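Local coordinates for uncharacterized protein Tm1382 (Thermotoga maritima, PDB 3E57) that is of unknown function but probably hydrolyses nucleoside diphosphates linked to another group, as Nudix enzymes do, at residues E16-V21 / R55-A60; R80-K85 / F175-I180; E129-S134 / G164-V169. All blocks are in the same frame, centred on the assembly; numbering follows the deposited sequence.

Contact 1: E16-V21 / R55-A60; sequences ERILVV and RERDEA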
loop_
_atom_site.group_PDB
_atom_site.type_symbol
_atom_site.label_atom_id
_atom_site.label_comp_id
_atom_site.label_asym_id
_atom_site.label_seq_id
_atom_site.Cartn_x
_atom_site.Cartn_y
_atom_site.Cartn_z
ATOM N N GLU B 16 -21.263 22.471 6.446
ATOM C CA GLU B 16 -20.240 21.962 5.491
ATOM C C GLU B 16 -20.654 20.605 4.902
ATOM O O GLU B 16 -20.442 19.558 5.521
ATOM C CB GLU B 16 -18.881 21.854 6.198
ATOM C CG GLU B 16 -17.721 21.412 5.298
ATOM C CD GLU B 16 -16.405 21.253 6.044
ATOM O OE1 GLU B 16 -16.394 21.404 7.285
ATOM O OE2 GLU B 16 -15.378 20.965 5.388
ATOM N N ARG B 17 -21.250 20.629 3.709
ATOM C CA ARG B 17 -21.525 19.404 2.955
ATOM C C ARG B 17 -20.327 19.109 2.058
ATOM O O ARG B 17 -19.866 19.990 1.328
ATOM C CB ARG B 17 -22.786 19.540 2.102
ATOM C CG ARG B 17 -24.075 19.686 2.917
ATOM C CD ARG B 17 -25.116 18.645 2.513
ATOM N NE ARG B 17 -25.507 18.767 1.109
ATOM C CZ ARG B 17 -26.104 17.806 0.406
ATOM N NH1 ARG B 17 -26.408 16.636 0.961
ATOM N NH2 ARG B 17 -26.410 18.016 -0.867
ATOM N N ILE B 18 -19.846 17.870 2.091
ATOM C CA ILE B 18 -18.571 17.530 1.442
ATOM C C ILE B 18 -18.656 16.350 0.474
ATOM O O ILE B 18 -19.560 15.525 0.570
ATOM C CB ILE B 18 -17.437 17.306 2.484
ATOM C CG1 ILE B 18 -17.843 16.328 3.597
ATOM C CG2 ILE B 18 -17.027 18.630 3.099
ATOM C CD1 ILE B 18 -17.802 14.877 3.219
ATOM N N LEU B 19 -17.704 16.289 -0.464
ATOM C CA LEU B 19 -17.711 15.288 -1.532
ATOM C C LEU B 19 -17.399 13.893 -0.996
ATOM O O LEU B 19 -16.397 13.682 -0.292
ATOM C CB LEU B 19 -16.708 15.654 -2.639
ATOM C CG LEU B 19 -16.616 14.748 -3.879
ATOM C CD1 LEU B 19 -17.930 14.738 -4.654
ATOM C CD2 LEU B 19 -15.472 15.184 -4.781
ATOM N N VAL B 20 -18.260 12.947 -1.359
ATOM C CA VAL B 20 -18.106 11.552 -0.977
ATOM C C VAL B 20 -18.420 10.642 -2.157
ATOM O O VAL B 20 -19.005 11.079 -3.139
ATOM C CB VAL B 20 -19.025 11.198 0.214
ATOM C CG1 VAL B 20 -18.634 12.002 1.437
ATOM C CG2 VAL B 20 -20.515 11.442 -0.133
ATOM N N VAL B 21 -17.992 9.387 -2.061
ATOM C CA VAL B 21 -18.454 8.326 -2.952
ATOM C C VAL B 21 -18.849 7.125 -2.107
ATOM O O VAL B 21 -18.371 6.972 -0.990
ATOM C CB VAL B 21 -17.382 7.894 -3.974
ATOM C CG1 VAL B 21 -17.069 9.020 -4.932
ATOM C CG2 VAL B 21 -16.115 7.412 -3.265
ATOM N N ARG B 55 -22.475 15.306 1.075
ATOM C CA ARG B 55 -23.146 14.945 2.324
ATOM C C ARG B 55 -22.512 15.684 3.497
ATOM O O ARG B 55 -21.338 16.051 3.445
ATOM C CB ARG B 55 -23.053 13.435 2.580
ATOM C CG ARG B 55 -23.976 12.568 1.717
ATOM C CD ARG B 55 -25.463 12.809 2.017
ATOM N NE ARG B 55 -26.340 11.925 1.238
ATOM C CZ ARG B 55 -26.941 12.239 0.086
ATOM N NH1 ARG B 55 -26.787 13.437 -0.474
ATOM N NH2 ARG B 55 -27.712 11.340 -0.518
ATOM N N GLU B 56 -23.298 15.890 4.551
ATOM C CA GLU B 56 -22.821 16.521 5.781
ATOM C C GLU B 56 -21.591 15.798 6.324
ATOM O O GLU B 56 -21.580 14.573 6.405
ATOM C CB GLU B 56 -23.939 16.516 6.834
ATOM C CG GLU B 56 -23.537 17.014 8.223
ATOM C CD GLU B 56 -23.098 18.467 8.243
ATOM O OE1 GLU B 56 -23.555 19.252 7.377
ATOM O OE2 GLU B 56 -22.307 18.824 9.147
ATOM N N ARG B 57 -20.575 16.572 6.708
ATOM C CA ARG B 57 -19.283 16.034 7.156
ATOM C C ARG B 57 -19.409 15.185 8.416
ATOM O O ARG B 57 -18.889 14.070 8.472
ATOM C CB ARG B 57 -18.285 17.174 7.401
ATOM C CG ARG B 57 -16.893 16.722 7.851
ATOM C CD ARG B 57 -15.889 17.867 7.781
ATOM N NE ARG B 57 -14.619 17.544 8.436
ATOM C CZ ARG B 57 -13.552 18.348 8.469
ATOM N NH1 ARG B 57 -13.578 19.543 7.881
ATOM N NH2 ARG B 57 -12.445 17.955 9.092
ATOM N N ASP B 58 -20.106 15.714 9.416
ATOM C CA ASP B 58 -20.281 15.024 10.697
ATOM C C ASP B 58 -20.950 13.656 10.545
ATOM O O ASP B 58 -20.720 12.754 11.353
ATOM C CB ASP B 58 -21.103 15.891 11.655
ATOM C CG ASP B 58 -20.367 17.149 12.087
ATOM O OD1 ASP B 58 -19.136 17.078 12.302
ATOM O OD2 ASP B 58 -21.023 18.210 12.224
ATOM N N GLU B 59 -21.774 13.512 9.510
ATOM C CA GLU B 59 -22.522 12.281 9.266
ATOM C C GLU B 59 -21.785 11.307 8.329
ATOM O O GLU B 59 -22.263 10.191 8.088
ATOM C CB GLU B 59 -23.909 12.632 8.711
ATOM C CG GLU B 59 -24.696 13.589 9.623
ATOM C CD GLU B 59 -25.971 14.125 8.990
ATOM O OE1 GLU B 59 -26.636 13.381 8.238
ATOM O OE2 GLU B 59 -26.313 15.296 9.259
ATOM N N ALA B 60 -20.629 11.728 7.810
ATOM C CA ALA B 60 -19.758 10.853 7.016
ATOM C C ALA B 60 -18.630 10.251 7.867
ATOM O O ALA B 60 -18.125 9.168 7.559
ATOM C CB ALA B 60 -19.186 11.617 5.829
#
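Extended torsions bring Glu16 and Arg57 together: each has CG opposite its own backbone N (chi1 -177° in Glu16), and both chains run on nearly straight. They rise from the end of an antiparallel strand pair, 17-22 with 53-56, on the outer part of the mixed sheet. Arg57 NH1 lies 3.4 Å from both Glu16 OE1 and Glu16 OE2, a salt bridge of two weak bonds at the guanidinium edge; the carboxylate and guanidinium planes stand 77° apart. The backbone supplies firmer evidence of pairing: Ile18 N donates to Arg55 O at 2.7 Å, almost straight, and Arg55 N returns to Ile18 O at 3.0 Å. Arg57 N reaches Glu16 O at 3.2 Å, beyond the last bridged pair. The side chains of Arg17 and Arg55 lie side by side, their guanidinium planes nearly parallel (15° apart), with NH1 of Arg17 3.5 Å from NH1 of Arg55. Glu109, salt-bridged to Arg17 NH2, probably eases that repulsion. On the face that touches Gln68 of strand 66-77, Ala60 CB receives two branched side chains, with Ile18 CD1 and Val20 CG1 each 4.4 Å away.

Contact 2: R80-K85 / F175-I180; sequences RVLITK and FEWELI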
loop_
_atom_site.group_PDB
_atom_site.type_symbol
_atom_site.label_atom_id
_atom_site.label_comp_id
_atom_site.label_asym_id
_atom_site.label_seq_id
_atom_site.Cartn_x
_atom_site.Cartn_y
_atom_site.Cartn_z
ATOM N N ARG B 80 13.585 19.973 -3.265
ATOM C CA ARG B 80 13.230 19.825 -1.855
ATOM C C ARG B 80 11.741 19.601 -1.717
ATOM O O ARG B 80 10.960 20.071 -2.544
ATOM C CB ARG B 80 13.652 21.061 -1.064
ATOM C CG ARG B 80 15.148 21.214 -0.959
ATOM C CD ARG B 80 15.529 22.438 -0.146
ATOM N NE ARG B 80 16.973 22.472 0.107
ATOM C CZ ARG B 80 17.568 22.225 1.281
ATOM N NH1 ARG B 80 16.866 21.929 2.373
ATOM N NH2 ARG B 80 18.890 22.291 1.367
ATOM N N VAL B 81 11.357 18.879 -0.667
ATOM C CA VAL B 81 9.962 18.563 -0.403
ATOM C C VAL B 81 9.548 19.192 0.922
ATOM O O VAL B 81 10.345 19.245 1.864
ATOM C CB VAL B 81 9.712 17.027 -0.367
ATOM C CG1 VAL B 81 10.531 16.356 0.722
ATOM C CG2 VAL B 81 8.227 16.738 -0.186
ATOM N N LEU B 82 8.303 19.656 0.986
ATOM C CA LEU B 82 7.780 20.314 2.174
ATOM C C LEU B 82 7.318 19.292 3.227
ATOM O O LEU B 82 6.476 18.451 2.949
ATOM C CB LEU B 82 6.618 21.227 1.800
ATOM C CG LEU B 82 5.933 21.989 2.937
ATOM C CD1 LEU B 82 6.861 23.036 3.525
ATOM C CD2 LEU B 82 4.630 22.612 2.453
ATOM N N ILE B 83 7.888 19.403 4.417
ATOM C CA ILE B 83 7.490 18.630 5.587
ATOM C C ILE B 83 6.911 19.620 6.583
ATOM O O ILE B 83 7.474 20.696 6.770
ATOM C CB ILE B 83 8.715 17.950 6.222
ATOM C CG1 ILE B 83 9.302 16.906 5.266
ATOM C CG2 ILE B 83 8.352 17.303 7.544
ATOM C CD1 ILE B 83 8.489 15.661 5.136
ATOM N N THR B 84 5.790 19.280 7.204
ATOM C CA THR B 84 5.197 20.151 8.202
ATOM C C THR B 84 5.018 19.389 9.505
ATOM O O THR B 84 5.040 18.158 9.527
ATOM C CB THR B 84 3.831 20.702 7.751
ATOM O OG1 THR B 84 2.964 19.607 7.455
ATOM C CG2 THR B 84 3.976 21.594 6.509
ATOM N N LYS B 85 4.826 20.145 10.577
ATOM C CA LYS B 85 4.692 19.594 11.909
ATOM C C LYS B 85 3.932 20.589 12.754
ATOM O O LYS B 85 4.317 21.758 12.814
ATOM C CB LYS B 85 6.086 19.385 12.499
ATOM C CG LYS B 85 6.098 18.753 13.856
ATOM C CD LYS B 85 7.521 18.444 14.277
ATOM C CE LYS B 85 8.266 19.691 14.713
ATOM N NZ LYS B 85 8.632 19.661 16.146
ATOM N N PHE B 175 1.513 25.512 12.464
ATOM C CA PHE B 175 2.466 24.585 11.844
ATOM C C PHE B 175 3.867 25.158 11.782
ATOM O O PHE B 175 4.044 26.377 11.638
ATOM C CB PHE B 175 2.051 24.271 10.415
ATOM C CG PHE B 175 0.688 23.687 10.296
ATOM C CD1 PHE B 175 0.476 22.337 10.542
ATOM C CD2 PHE B 175 -0.388 24.481 9.945
ATOM C CE1 PHE B 175 -0.794 21.791 10.434
ATOM C CE2 PHE B 175 -1.658 23.951 9.833
ATOM C CZ PHE B 175 -1.867 22.605 10.079
ATOM N N GLU B 176 4.858 24.280 11.883
ATOM C CA GLU B 176 6.187 24.604 11.410
ATOM C C GLU B 176 6.397 23.815 10.139
ATOM O O GLU B 176 5.663 22.873 9.863
ATOM C CB GLU B 176 7.272 24.283 12.432
ATOM C CG GLU B 176 8.649 24.920 12.101
ATOM C CD GLU B 176 8.560 26.383 11.616
ATOM O OE1 GLU B 176 7.976 27.231 12.341
ATOM O OE2 GLU B 176 9.082 26.680 10.510
ATOM N N TRP B 177 7.375 24.241 9.351
ATOM C CA TRP B 177 7.667 23.629 8.076
ATOM C C TRP B 177 9.168 23.524 7.905
ATOM O O TRP B 177 9.938 24.222 8.564
ATOM C CB TRP B 177 7.065 24.460 6.940
ATOM C CG TRP B 177 7.568 25.868 6.919
ATOM C CD1 TRP B 177 6.998 26.953 7.526
ATOM C CD2 TRP B 177 8.757 26.343 6.281
ATOM N NE1 TRP B 177 7.754 28.076 7.290
ATOM C CE2 TRP B 177 8.843 27.728 6.536
ATOM C CE3 TRP B 177 9.761 25.732 5.521
ATOM C CZ2 TRP B 177 9.893 28.513 6.054
ATOM C CZ3 TRP B 177 10.808 26.515 5.042
ATOM C CH2 TRP B 177 10.865 27.889 5.311
ATOM N N GLU B 178 9.559 22.637 7.003
ATOM C CA GLU B 178 10.937 22.422 6.624
ATOM C C GLU B 178 10.888 22.026 5.170
ATOM O O GLU B 178 9.984 21.303 4.772
ATOM C CB GLU B 178 11.535 21.250 7.404
ATOM C CG GLU B 178 12.335 21.599 8.632
ATOM C CD GLU B 178 12.935 20.357 9.268
ATOM O OE1 GLU B 178 12.230 19.694 10.052
ATOM O OE2 GLU B 178 14.105 20.037 8.964
ATOM N N LEU B 179 11.855 22.481 4.384
ATOM C CA LEU B 179 12.047 21.951 3.039
ATOM C C LEU B 179 13.240 21.013 3.150
ATOM O O LEU B 179 14.319 21.441 3.536
ATOM C CB LEU B 179 12.319 23.064 2.021
ATOM C CG LEU B 179 11.099 23.877 1.582
ATOM C CD1 LEU B 179 11.526 25.176 0.916
ATOM C CD2 LEU B 179 10.218 23.082 0.643
ATOM N N ILE B 180 13.039 19.729 2.874
ATOM C CA ILE B 180 14.138 18.782 2.981
ATOM C C ILE B 180 14.531 18.269 1.613
ATOM O O ILE B 180 13.697 18.145 0.723
ATOM C CB ILE B 180 13.803 17.597 3.925
ATOM C CG1 ILE B 180 12.735 16.685 3.321
ATOM C CG2 ILE B 180 13.359 18.120 5.305
ATOM C CD1 ILE B 180 12.491 15.437 4.143
#
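Ile180 packs hardest against the strand opposite: its CG1 comes to 3.4 Å from Val81 CG1, tighter than an ordinary van der Waals contact, and its CD1 meets Ile83 CG1 at 3.7 Å. The first torsion explains this, because chi1 of 69° sets Ile180 CG1 between its own backbone N and carbonyl carbon, alongside the valine branch and pointing the same way. Leu185 and Phe188 of helix 185-189 also touch Ile180. With an alanine in place of Ile180, a gap is likely to open between Val81, Ile83 and that helix, leaving Ile83 CG1 without its methyl partner. The backbones form an antiparallel pair within the Nudix fold, the short axes 156° apart; hydrogen-bonded pairs Val81-Ile180, Ile83-Glu178 and Lys85-Glu176 each contribute two N-H...O bonds, that from Ile83 N to Glu178 O at 2.9 Å being nearly straight. At the Lys85 end the backbone stays tightly bonded, Glu176 N meeting Lys85 O at 2.7 Å, but the side-chain ends of Lys85 and exposed Glu176 lead away from the pair. Glu176 OE2 instead folds back to accept Trp177 N at 3.2 Å and hangs 3.6 Å above the Trp177 ring, near its rim. At the opposite end, exposed Arg80 crosses Leu179 at about a right angle, and its NH1 grips Leu179 O at 2.8 Å. That oxygen lies within the guanidinium plane, while the donor stands well above the carbonyl plane.

Contact 3: E129-S134 / G164-V169; sequences EEVDVS and GKFFSV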
loop_
_atom_site.group_PDB
_atom_site.type_symbol
_atom_site.label_atom_id
_atom_site.label_comp_id
_atom_site.label_asym_id
_atom_site.label_seq_id
_atom_site.Cartn_x
_atom_site.Cartn_y
_atom_site.Cartn_z
ATOM N N GLU B 129 -5.476 27.516 1.627
ATOM C CA GLU B 129 -5.809 27.765 3.039
ATOM C C GLU B 129 -4.641 27.475 3.977
ATOM O O GLU B 129 -4.537 28.084 5.042
ATOM C CB GLU B 129 -7.005 26.916 3.492
ATOM C CG GLU B 129 -8.363 27.413 3.013
ATOM C CD GLU B 129 -9.503 26.466 3.371
ATOM O OE1 GLU B 129 -9.254 25.380 3.940
ATOM O OE2 GLU B 129 -10.661 26.800 3.073
ATOM N N GLU B 130 -3.772 26.539 3.596
ATOM C CA GLU B 130 -2.704 26.086 4.491
ATOM C C GLU B 130 -1.370 26.751 4.196
ATOM O O GLU B 130 -0.602 27.029 5.112
ATOM C CB GLU B 130 -2.523 24.571 4.394
ATOM C CG GLU B 130 -3.804 23.766 4.548
ATOM C CD GLU B 130 -3.949 23.114 5.914
ATOM O OE1 GLU B 130 -3.810 21.872 5.991
ATOM O OE2 GLU B 130 -4.201 23.836 6.906
ATOM N N VAL B 131 -1.073 26.986 2.925
ATOM C CA VAL B 131 0.250 27.462 2.555
ATOM C C VAL B 131 0.204 28.508 1.459
ATOM O O VAL B 131 -0.703 28.500 0.627
ATOM C CB VAL B 131 1.133 26.296 2.072
ATOM C CG1 VAL B 131 1.351 25.284 3.206
ATOM C CG2 VAL B 131 0.510 25.626 0.858
ATOM N N ASP B 132 1.202 29.391 1.467
ATOM C CA ASP B 132 1.422 30.333 0.379
ATOM C C ASP B 132 2.479 29.753 -0.557
ATOM O O ASP B 132 3.666 29.700 -0.231
ATOM C CB ASP B 132 1.856 31.702 0.920
ATOM C CG ASP B 132 1.900 32.777 -0.155
ATOM O OD1 ASP B 132 1.373 32.558 -1.275
ATOM O OD2 ASP B 132 2.464 33.855 0.129
ATOM N N VAL B 133 2.019 29.296 -1.716
ATOM C CA VAL B 133 2.872 28.677 -2.717
ATOM C C VAL B 133 2.443 29.127 -4.105
ATOM O O VAL B 133 1.300 29.530 -4.308
ATOM C CB VAL B 133 2.776 27.131 -2.657
ATOM C CG1 VAL B 133 3.083 26.644 -1.261
ATOM C CG2 VAL B 133 1.386 26.672 -3.071
ATOM N N SER B 134 3.364 29.056 -5.056
ATOM C CA SER B 134 3.031 29.248 -6.455
ATOM C C SER B 134 3.408 27.995 -7.251
ATOM O O SER B 134 4.576 27.759 -7.524
ATOM C CB SER B 134 3.754 30.479 -6.994
ATOM O OG SER B 134 3.490 30.632 -8.365
ATOM N N GLY B 164 6.614 23.855 -7.319
ATOM C CA GLY B 164 6.528 25.309 -7.408
ATOM C C GLY B 164 7.476 26.062 -6.504
ATOM O O GLY B 164 8.566 25.584 -6.184
ATOM N N LYS B 165 7.063 27.260 -6.113
ATOM C CA LYS B 165 7.792 28.043 -5.143
ATOM C C LYS B 165 6.965 28.006 -3.879
ATOM O O LYS B 165 5.765 28.272 -3.923
ATOM C CB LYS B 165 7.974 29.498 -5.623
ATOM C CG LYS B 165 9.042 30.277 -4.842
ATOM C CD LYS B 165 10.447 30.167 -5.481
ATOM C CE LYS B 165 11.558 30.028 -4.423
ATOM N NZ LYS B 165 11.614 31.145 -3.433
ATOM N N PHE B 166 7.597 27.637 -2.770
ATOM C CA PHE B 166 6.970 27.682 -1.459
ATOM C C PHE B 166 7.449 28.943 -0.754
ATOM O O PHE B 166 8.640 29.226 -0.747
ATOM C CB PHE B 166 7.345 26.452 -0.619
ATOM C CG PHE B 166 6.870 26.533 0.798
ATOM C CD1 PHE B 166 5.583 26.136 1.134
ATOM C CD2 PHE B 166 7.695 27.034 1.795
ATOM C CE1 PHE B 166 5.133 26.236 2.434
ATOM C CE2 PHE B 166 7.247 27.130 3.097
ATOM C CZ PHE B 166 5.965 26.733 3.415
ATOM N N PHE B 167 6.522 29.682 -0.151
ATOM C CA PHE B 167 6.860 30.927 0.548
ATOM C C PHE B 167 6.715 30.774 2.048
ATOM O O PHE B 167 7.657 31.063 2.791
ATOM C CB PHE B 167 5.992 32.080 0.047
ATOM C CG PHE B 167 6.180 32.378 -1.407
ATOM C CD1 PHE B 167 7.345 32.987 -1.853
ATOM C CD2 PHE B 167 5.202 32.040 -2.333
ATOM C CE1 PHE B 167 7.533 33.260 -3.199
ATOM C CE2 PHE B 167 5.376 32.309 -3.679
ATOM C CZ PHE B 167 6.547 32.922 -4.117
ATOM N N SER B 168 5.547 30.315 2.493
ATOM C CA SER B 168 5.296 30.119 3.920
ATOM C C SER B 168 4.007 29.349 4.195
ATOM O O SER B 168 3.206 29.103 3.292
ATOM C CB SER B 168 5.205 31.473 4.633
ATOM O OG SER B 168 4.030 32.170 4.244
ATOM N N VAL B 169 3.811 28.991 5.460
ATOM C CA VAL B 169 2.534 28.446 5.911
ATOM C C VAL B 169 1.619 29.620 6.255
ATOM O O VAL B 169 2.085 30.666 6.712
ATOM C CB VAL B 169 2.689 27.465 7.115
ATOM C CG1 VAL B 169 3.704 26.386 6.784
ATOM C CG2 VAL B 169 3.073 28.195 8.403
#
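A classic beta bulge, with Phe167 and Ser168 both facing Asp132, interrupts the antiparallel pairing of strands 131-145 and 165-169. Asp132 O takes two N-H groups, a sound bond from Phe167 N at 2.9 Å and a weak one from Ser168 N at 3.4 Å. A psi of -53° at Phe167 bends the chain at this point, and the register shifts by one: Asp132 pairs with Ser168, but Val133 with Phe166. Phe167 CB is brought to 3.3 Å from Asp132 O, with the edge of its ring toward that oxygen and CE2 near Ser134 CB, while the Asp132 carboxylate lies beside CB and CD2 of Phe167, its plane turned 42° from the ring. Strand 131-145 follows directly from helix 115-130, which closes with the REUXEE part of the Nudix signature, Arg125 to Glu130; the last signature positions run into Val131-Val133, aspartate standing in the glycine position. Arg125 is also salt-bridged to Glu129. On the apolar face, shared with Ile75 of strand 66-77, Val133 CG1 presses on Phe166 CD1 at 3.5 Å, and Val131 CG1 meets Phe166 CE1 at 4.0 Å from the edge, in the ring plane. Phe166 CG stands anti to the backbone N (chi1 173°), which swings the ring along the strand to reach both valines. At the far end Ser134 N donates to Lys165 O at 2.8 Å, and the chain turns a corner at Gly164. Its CA lies 3.1 Å from Ser134 O, so close that a side chain built on it would clash with that oxygen.

Overall arrangement
All three contacts reach the same mixed sheet, but only contacts 2 and 3 touch: their centres are 11 Å apart, and Trp177 of contact 2 packs on contact 3, with its CD1 3.4 Å from Val169 CG1 and its ring edge-to-face with that of Phe166. Leu82 CD2 adds a contact to Phe166 CE1 at 3.7 Å. Contact 1 lies apart, its centre about 29 Å from that of contact 2, across the chain's centre; its nearest atoms are about 8 Å from contact 3. Arg108 lies near Glu16 of contact 1 and Glu129 of contact 3 through weak, long ion pairs. The signature glutamates closing helix 115-130 at contact 3 bind metal in relatives, and probably mark the active site here.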